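Esterase (Rhizomucor miehei, PDB 4WY5) probably hydrolyses carboxylic esters, as a carboxylesterase with the alpha/beta hydrolase fold. Local coordinates at residues A[23-28]-A[219-224]; A[225-228]-A[232-235]. One frame throughout, in Å; residues are numbered along the deposited sequence.

Interaction 1 of 2, residues A[23-28]-A[219-224]; sequences PPIHTL and KFFSNA
Ile25 and Phe220 form the middle of an apolar contact in which a short turn meets the side of a helix. The isoleucine crosses the phenylalanine at about a right angle and comes over one face of its ring: CB sits above the plane toward the rim, while CG2 lies 3.6 Å from Phe220 CE2. Next to it, on the same face, is His26 N. The far rim of that ring is met by aliphatic carbons of the histidine, with His26 CB 3.5 Å from Phe220 CD1, whereas the imidazole leads away from the helix. Phe220 CB points toward the loop, and CG anti to the backbone N (chi1 173°) lays the ring against the turn.

The other branch of Ile25 serves a second ring, CD1 lying 3.6 Å from Phe221 CZ in an oblique approach. Helix 215-225 follows strand 185-189 and precedes strand 254-259, and in related alpha/beta hydrolases such an insertion joins an N-terminal region to form the cap; the contact is consistent with that arrangement. Phe93 touches both Ile25 and Phe221, and the side chain of Phe221 lies near, without touching, the probable triad of Ser161, His292 and Asp262.

The segments share no polar bond; the loop has its own. Pro24 O accepts Thr27 OG1 at 3.0 Å, tilted 34° out of the carbonyl plane, and a weak bond from Thr27 N at 3.4 Å. The weak backbone bond closes a type I beta turn centred on Ile25 and His26, the hydroxyl bond reinforces it, and the turn presents the Ile25 side chain and His26 CA and CB to Phe220.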
ATOM      1  N   PRO A  23       9.578  33.433  -2.554  1.00 66.71           N
ATOM      2  CA  PRO A  23       8.963  33.980  -3.774  1.00 66.68           C
ATOM      3  C   PRO A  23       8.542  32.886  -4.750  1.00 61.70           C
ATOM      4  O   PRO A  23       9.087  31.782  -4.676  1.00 63.92           O
ATOM      5  CB  PRO A  23      10.079  34.837  -4.378  1.00 61.94           C
ATOM      6  CG  PRO A  23      11.328  34.211  -3.892  1.00 62.26           C
ATOM      7  CD  PRO A  23      11.011  33.780  -2.486  1.00 69.17           C
ATOM      8  N   PRO A  24       7.606  33.184  -5.667  1.00 58.78           N
ATOM      9  CA  PRO A  24       7.237  32.120  -6.611  1.00 57.25           C
ATOM     10  C   PRO A  24       8.414  31.706  -7.514  1.00 57.04           C
ATOM     11  O   PRO A  24       9.463  32.352  -7.518  1.00 55.31           O
ATOM     12  CB  PRO A  24       6.098  32.750  -7.420  1.00 59.09           C
ATOM     13  CG  PRO A  24       6.329  34.232  -7.317  1.00 60.91           C
ATOM     14  CD  PRO A  24       6.887  34.445  -5.930  1.00 55.04           C
ATOM     15  N   ILE A  25       8.233  30.639  -8.284  1.00 56.33           N
ATOM     16  CA  ILE A  25       9.369  29.969  -8.910  1.00 53.86           C
ATOM     17  C   ILE A  25       9.860  30.736 -10.125  1.00 51.69           C
ATOM     18  O   ILE A  25      11.062  30.807 -10.366  1.00 55.93           O
ATOM     19  CB  ILE A  25       9.035  28.511  -9.293  1.00 51.80           C
ATOM     20  CG1 ILE A  25       8.465  27.775  -8.074  1.00 50.28           C
ATOM     21  CG2 ILE A  25      10.287  27.795  -9.806  1.00 48.98           C
ATOM     22  CD1 ILE A  25       8.414  26.259  -8.212  1.00 44.76           C
ATOM     23  N   HIS A  26       8.940  31.316 -10.889  1.00 53.66           N
ATOM     24  CA  HIS A  26       9.307  32.010 -12.119  1.00 53.83           C
ATOM     25  C   HIS A  26      10.177  33.248 -11.854  1.00 52.65           C
ATOM     26  O   HIS A  26      10.645  33.890 -12.793  1.00 48.90           O
ATOM     27  CB  HIS A  26       8.046  32.422 -12.884  1.00 50.11           C
ATOM     28  CG  HIS A  26       7.424  33.688 -12.380  1.00 55.56           C
ATOM     29  ND1 HIS A  26       7.373  34.841 -13.133  1.00 60.94           N
ATOM     30  CD2 HIS A  26       6.847  33.987 -11.191  1.00 58.32           C
ATOM     31  CE1 HIS A  26       6.783  35.795 -12.433  1.00 61.44           C
ATOM     32  NE2 HIS A  26       6.451  35.302 -11.255  1.00 63.37           N
ATOM     33  N   THR A  27      10.410  33.561 -10.580  1.00 52.74           N
ATOM     34  CA  THR A  27      11.280  34.668 -10.198  1.00 52.64           C
ATOM     35  C   THR A  27      12.527  34.171  -9.473  1.00 59.93           C
ATOM     36  O   THR A  27      12.838  34.647  -8.379  1.00 67.91           O
ATOM     37  CB  THR A  27      10.556  35.698  -9.284  1.00 53.30           C
ATOM     38  OG1 THR A  27      10.333  35.135  -7.987  1.00 52.69           O
ATOM     39  CG2 THR A  27       9.223  36.127  -9.891  1.00 49.54           C
ATOM     40  N   LEU A  28      13.227  33.206 -10.068  1.00 53.71           N
ATOM     41  CA  LEU A  28      14.482  32.693  -9.512  1.00 54.84           C
ATOM     42  C   LEU A  28      15.444  32.391 -10.653  1.00 50.97           C
ATOM     43  O   LEU A  28      15.012  31.966 -11.724  1.00 48.83           O
ATOM     44  CB  LEU A  28      14.257  31.420  -8.684  1.00 55.05           C
ATOM     45  CG  LEU A  28      13.111  31.321  -7.673  1.00 59.85           C
ATOM     46  CD1 LEU A  28      12.639  29.875  -7.570  1.00 62.59           C
ATOM     47  CD2 LEU A  28      13.537  31.831  -6.302  1.00 58.90           C
ATOM     48  N   LYS A 219       1.533  25.853 -13.069  1.00 31.57           N
ATOM     49  CA  LYS A 219       1.445  26.628 -14.299  1.00 36.28           C
ATOM     50  C   LYS A 219       2.843  26.948 -14.798  1.00 34.08           C
ATOM     51  O   LYS A 219       3.078  26.977 -16.003  1.00 35.29           O
ATOM     52  CB  LYS A 219       0.633  27.914 -14.100  1.00 35.97           C
ATOM     53  CG  LYS A 219       0.360  28.634 -15.412  1.00 43.77           C
ATOM     54  CD  LYS A 219       0.560  30.150 -15.319  1.00 51.51           C
ATOM     55  CE  LYS A 219       0.675  30.783 -16.716  1.00 51.46           C
ATOM     56  NZ  LYS A 219      -0.522  30.533 -17.590  1.00 49.80           N
ATOM     57  N   PHE A 220       3.774  27.179 -13.871  1.00 35.88           N
ATOM     58  CA  PHE A 220       5.171  27.418 -14.250  1.00 36.12           C
ATOM     59  C   PHE A 220       5.804  26.191 -14.922  1.00 33.81           C
ATOM     60  O   PHE A 220       6.423  26.320 -15.976  1.00 34.13           O
ATOM     61  CB  PHE A 220       6.015  27.841 -13.029  1.00 32.81           C
ATOM     62  CG  PHE A 220       7.497  27.946 -13.322  1.00 42.40           C
ATOM     63  CD1 PHE A 220       8.026  29.078 -13.936  1.00 43.20           C
ATOM     64  CD2 PHE A 220       8.368  26.911 -12.975  1.00 39.64           C
ATOM     65  CE1 PHE A 220       9.400  29.169 -14.207  1.00 42.82           C
ATOM     66  CE2 PHE A 220       9.736  26.995 -13.241  1.00 35.82           C
ATOM     67  CZ  PHE A 220      10.252  28.122 -13.860  1.00 38.38           C
ATOM     68  N   PHE A 221       5.614  25.003 -14.346  1.00 33.05           N
ATOM     69  CA  PHE A 221       6.258  23.792 -14.882  1.00 30.36           C
ATOM     70  C   PHE A 221       5.706  23.377 -16.253  1.00 32.58           C
ATOM     71  O   PHE A 221       6.453  22.889 -17.111  1.00 28.93           O
ATOM     72  CB  PHE A 221       6.114  22.627 -13.901  1.00 26.80           C
ATOM     73  CG  PHE A 221       6.845  22.829 -12.592  1.00 32.38           C
ATOM     74  CD1 PHE A 221       8.221  23.066 -12.570  1.00 29.39           C
ATOM     75  CD2 PHE A 221       6.155  22.777 -11.381  1.00 27.95           C
ATOM     76  CE1 PHE A 221       8.891  23.244 -11.365  1.00 26.62           C
ATOM     77  CE2 PHE A 221       6.815  22.959 -10.179  1.00 29.21           C
ATOM     78  CZ  PHE A 221       8.190  23.192 -10.167  1.00 28.11           C
ATOM     79  N   SER A 222       4.404  23.569 -16.458  1.00 32.01           N
ATOM     80  CA  SER A 222       3.777  23.223 -17.732  1.00 34.01           C
ATOM     81  C   SER A 222       4.324  24.100 -18.863  1.00 34.37           C
ATOM     82  O   SER A 222       4.562  23.635 -19.991  1.00 31.67           O
ATOM     83  CB  SER A 222       2.253  23.361 -17.630  1.00 34.66           C
ATOM     84  OG  SER A 222       1.769  22.690 -16.475  1.00 37.18           O
ATOM     85  N   ASN A 223       4.503  25.382 -18.562  1.00 34.87           N
ATOM     86  CA  ASN A 223       5.015  26.317 -19.551  1.00 32.84           C
ATOM     87  C   ASN A 223       6.479  26.036 -19.866  1.00 33.11           C
ATOM     88  O   ASN A 223       6.923  26.215 -20.994  1.00 37.24           O
ATOM     89  CB  ASN A 223       4.837  27.753 -19.058  1.00 31.23           C
ATOM     90  CG  ASN A 223       5.196  28.791 -20.120  1.00 43.76           C
ATOM     91  OD1 ASN A 223       4.546  28.875 -21.175  1.00 40.03           O
ATOM     92  ND2 ASN A 223       6.214  29.612 -19.832  1.00 33.16           N
ATOM     93  N   ALA A 224       7.223  25.553 -18.879  1.00 27.60           N
ATOM     94  CA  ALA A 224       8.620  25.227 -19.106  1.00 29.32           C
ATOM     95  C   ALA A 224       8.762  23.970 -19.969  1.00 32.26           C
ATOM     96  O   ALA A 224       9.608  23.920 -20.864  1.00 33.40           O
ATOM     97  CB  ALA A 224       9.350  25.059 -17.780  1.00 23.69           C
TER

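Interaction 2 of 2, residues A[225-228]-A[232-235]; sequences YLPA and ELND
Leu226, which touches Leu233 across this contact, gives its carbonyl oxygen to a weak hydrogen bond from Lys126 NZ, and the same amine is also bound by Ala224 O. One carbonyl from the last turn of helix 215-225 (Ala224) and one from just beyond it (Leu226) thus share one lysine, a placement in which the positive charge would probably be favoured by the helix dipole.

From this point the chain leaves helical geometry and turns back toward the short helix 230-233. Leu233 is the central side chain of the contact, and its two methyl groups divide the work. CD2 faces the start of the turn, 4.2 Å from Leu226 CD2 and 4.1 Å from Pro227 CD, so that it meets a branched chain and a ring at once; the proline and the leucine cross at about a right angle. CD1 takes the other partner, lying 4.2 Å from Ala228 CB.

The helix ends at Leu233, and Asn234 leaves it with positive phi (54°), a left-handed residue; Asp235 OD1 bonds to Leu237 N. The arrangement is a tight surface connection between two consecutive helices. Its side-chain contacts are all between aliphatic carbons at moderately close range, which implies a nondirectional association, probably favoured by burying hydrocarbon.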
ATOM      1  N   TYR A 225       7.919  22.972 -19.708  1.00 30.44           N
ATOM      2  CA  TYR A 225       8.024  21.655 -20.345  1.00 32.59           C
ATOM      3  C   TYR A 225       7.403  21.597 -21.755  1.00 32.45           C
ATOM      4  O   TYR A 225       7.997  21.023 -22.671  1.00 32.18           O
ATOM      5  CB  TYR A 225       7.355  20.596 -19.439  1.00 27.84           C
ATOM      6  CG  TYR A 225       7.414  19.162 -19.944  1.00 29.06           C
ATOM      7  CD1 TYR A 225       8.635  18.566 -20.271  1.00 31.05           C
ATOM      8  CD2 TYR A 225       6.259  18.390 -20.074  1.00 31.48           C
ATOM      9  CE1 TYR A 225       8.709  17.239 -20.718  1.00 27.96           C
ATOM     10  CE2 TYR A 225       6.318  17.053 -20.527  1.00 27.91           C
ATOM     11  CZ  TYR A 225       7.547  16.494 -20.850  1.00 29.49           C
ATOM     12  OH  TYR A 225       7.616  15.194 -21.306  1.00 24.73           O
ATOM     13  N   LEU A 226       6.221  22.189 -21.932  1.00 31.00           N
ATOM     14  CA  LEU A 226       5.469  22.049 -23.188  1.00 33.23           C
ATOM     15  C   LEU A 226       5.844  23.100 -24.251  1.00 37.53           C
ATOM     16  O   LEU A 226       6.081  24.271 -23.935  1.00 41.52           O
ATOM     17  CB  LEU A 226       3.967  22.110 -22.903  1.00 33.45           C
ATOM     18  CG  LEU A 226       3.395  21.102 -21.894  1.00 34.19           C
ATOM     19  CD1 LEU A 226       1.904  21.324 -21.685  1.00 33.12           C
ATOM     20  CD2 LEU A 226       3.665  19.658 -22.331  1.00 32.24           C
ATOM     21  N   PRO A 227       5.934  22.674 -25.518  1.00 36.88           N
ATOM     22  CA  PRO A 227       6.263  23.589 -26.620  1.00 39.13           C
ATOM     23  C   PRO A 227       5.049  24.353 -27.134  1.00 39.60           C
ATOM     24  O   PRO A 227       5.212  25.261 -27.945  1.00 38.61           O
ATOM     25  CB  PRO A 227       6.820  22.649 -27.700  1.00 34.53           C
ATOM     26  CG  PRO A 227       6.124  21.364 -27.453  1.00 36.01           C
ATOM     27  CD  PRO A 227       5.944  21.266 -25.950  1.00 39.06           C
ATOM     28  N   ALA A 228       3.862  23.970 -26.663  1.00 40.39           N
ATOM     29  CA  ALA A 228       2.597  24.630 -26.988  1.00 37.42           C
ATOM     30  C   ALA A 228       1.599  24.320 -25.862  1.00 38.23           C
ATOM     31  O   ALA A 228       1.914  23.538 -24.974  1.00 37.35           O
ATOM     32  CB  ALA A 228       2.065  24.165 -28.353  1.00 33.14           C
ATOM     33  N   GLU A 232      -3.934  22.445 -27.300  1.00 37.33           N
ATOM     34  CA  GLU A 232      -3.556  22.505 -28.719  1.00 40.79           C
ATOM     35  C   GLU A 232      -2.615  21.364 -29.094  1.00 37.27           C
ATOM     36  O   GLU A 232      -2.595  20.907 -30.238  1.00 36.95           O
ATOM     37  CB  GLU A 232      -2.900  23.852 -29.047  1.00 36.08           C
ATOM     38  CG  GLU A 232      -3.769  25.072 -28.690  1.00 48.35           C
ATOM     39  CD  GLU A 232      -3.052  26.411 -28.897  1.00 58.30           C
ATOM     40  OE1 GLU A 232      -2.091  26.468 -29.699  1.00 55.35           O
ATOM     41  OE2 GLU A 232      -3.455  27.408 -28.249  1.00 57.83           O
ATOM     42  N   LEU A 233      -1.819  20.911 -28.129  1.00 40.12           N
ATOM     43  CA  LEU A 233      -0.860  19.836 -28.376  1.00 38.58           C
ATOM     44  C   LEU A 233      -1.571  18.503 -28.662  1.00 36.39           C
ATOM     45  O   LEU A 233      -1.195  17.786 -29.588  1.00 34.73           O
ATOM     46  CB  LEU A 233       0.101  19.703 -27.195  1.00 41.04           C
ATOM     47  CG  LEU A 233       1.509  19.203 -27.528  1.00 42.37           C
ATOM     48  CD1 LEU A 233       2.089  19.992 -28.681  1.00 30.93           C
ATOM     49  CD2 LEU A 233       2.410  19.307 -26.304  1.00 38.92           C
ATOM     50  N   ASN A 234      -2.575  18.169 -27.850  1.00 39.04           N
ATOM     51  CA  ASN A 234      -3.426  16.997 -28.090  1.00 37.24           C
ATOM     52  C   ASN A 234      -2.625  15.691 -28.257  1.00 38.43           C
ATOM     53  O   ASN A 234      -2.920  14.885 -29.139  1.00 39.08           O
ATOM     54  CB  ASN A 234      -4.301  17.234 -29.333  1.00 34.08           C
ATOM     55  CG  ASN A 234      -5.555  16.374 -29.346  1.00 42.18           C
ATOM     56  OD1 ASN A 234      -6.139  16.088 -28.295  1.00 39.48           O
ATOM     57  ND2 ASN A 234      -5.978  15.955 -30.542  1.00 37.80           N
ATOM     58  N   ASP A 235      -1.637  15.481 -27.386  1.00 33.58           N
ATOM     59  CA  ASP A 235      -0.717  14.335 -27.479  1.00 37.16           C
ATOM     60  C   ASP A 235      -0.661  13.569 -26.142  1.00 31.98           C
ATOM     61  O   ASP A 235      -0.197  14.127 -25.138  1.00 29.25           O
ATOM     62  CB  ASP A 235       0.682  14.847 -27.868  1.00 36.78           C
ATOM     63  CG  ASP A 235       1.625  13.747 -28.349  1.00 41.08           C
ATOM     64  OD1 ASP A 235       1.410  12.560 -28.001  1.00 39.65           O
ATOM     65  OD2 ASP A 235       2.602  14.083 -29.068  1.00 35.29           O
TER

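Followed from the N terminus, the chain leaves helix 10-19 and makes the turn at 23-28, which has its partner in helix 215-225 almost two hundred residues later. Interaction 1 thus closes a very long loop, one that takes in helix 35-42 and six of the eight sheet strands, and joins the N-terminal region to the segment between strands 185-189 and 254-259. Interaction 2 opens directly where the first ends and closes a tight local loop from helix 215-225 to helix 230-233. The two neither nest nor cross: they stand in series, centres about 17 Å apart, with the end of helix 215-225 leading from the first contact into the second.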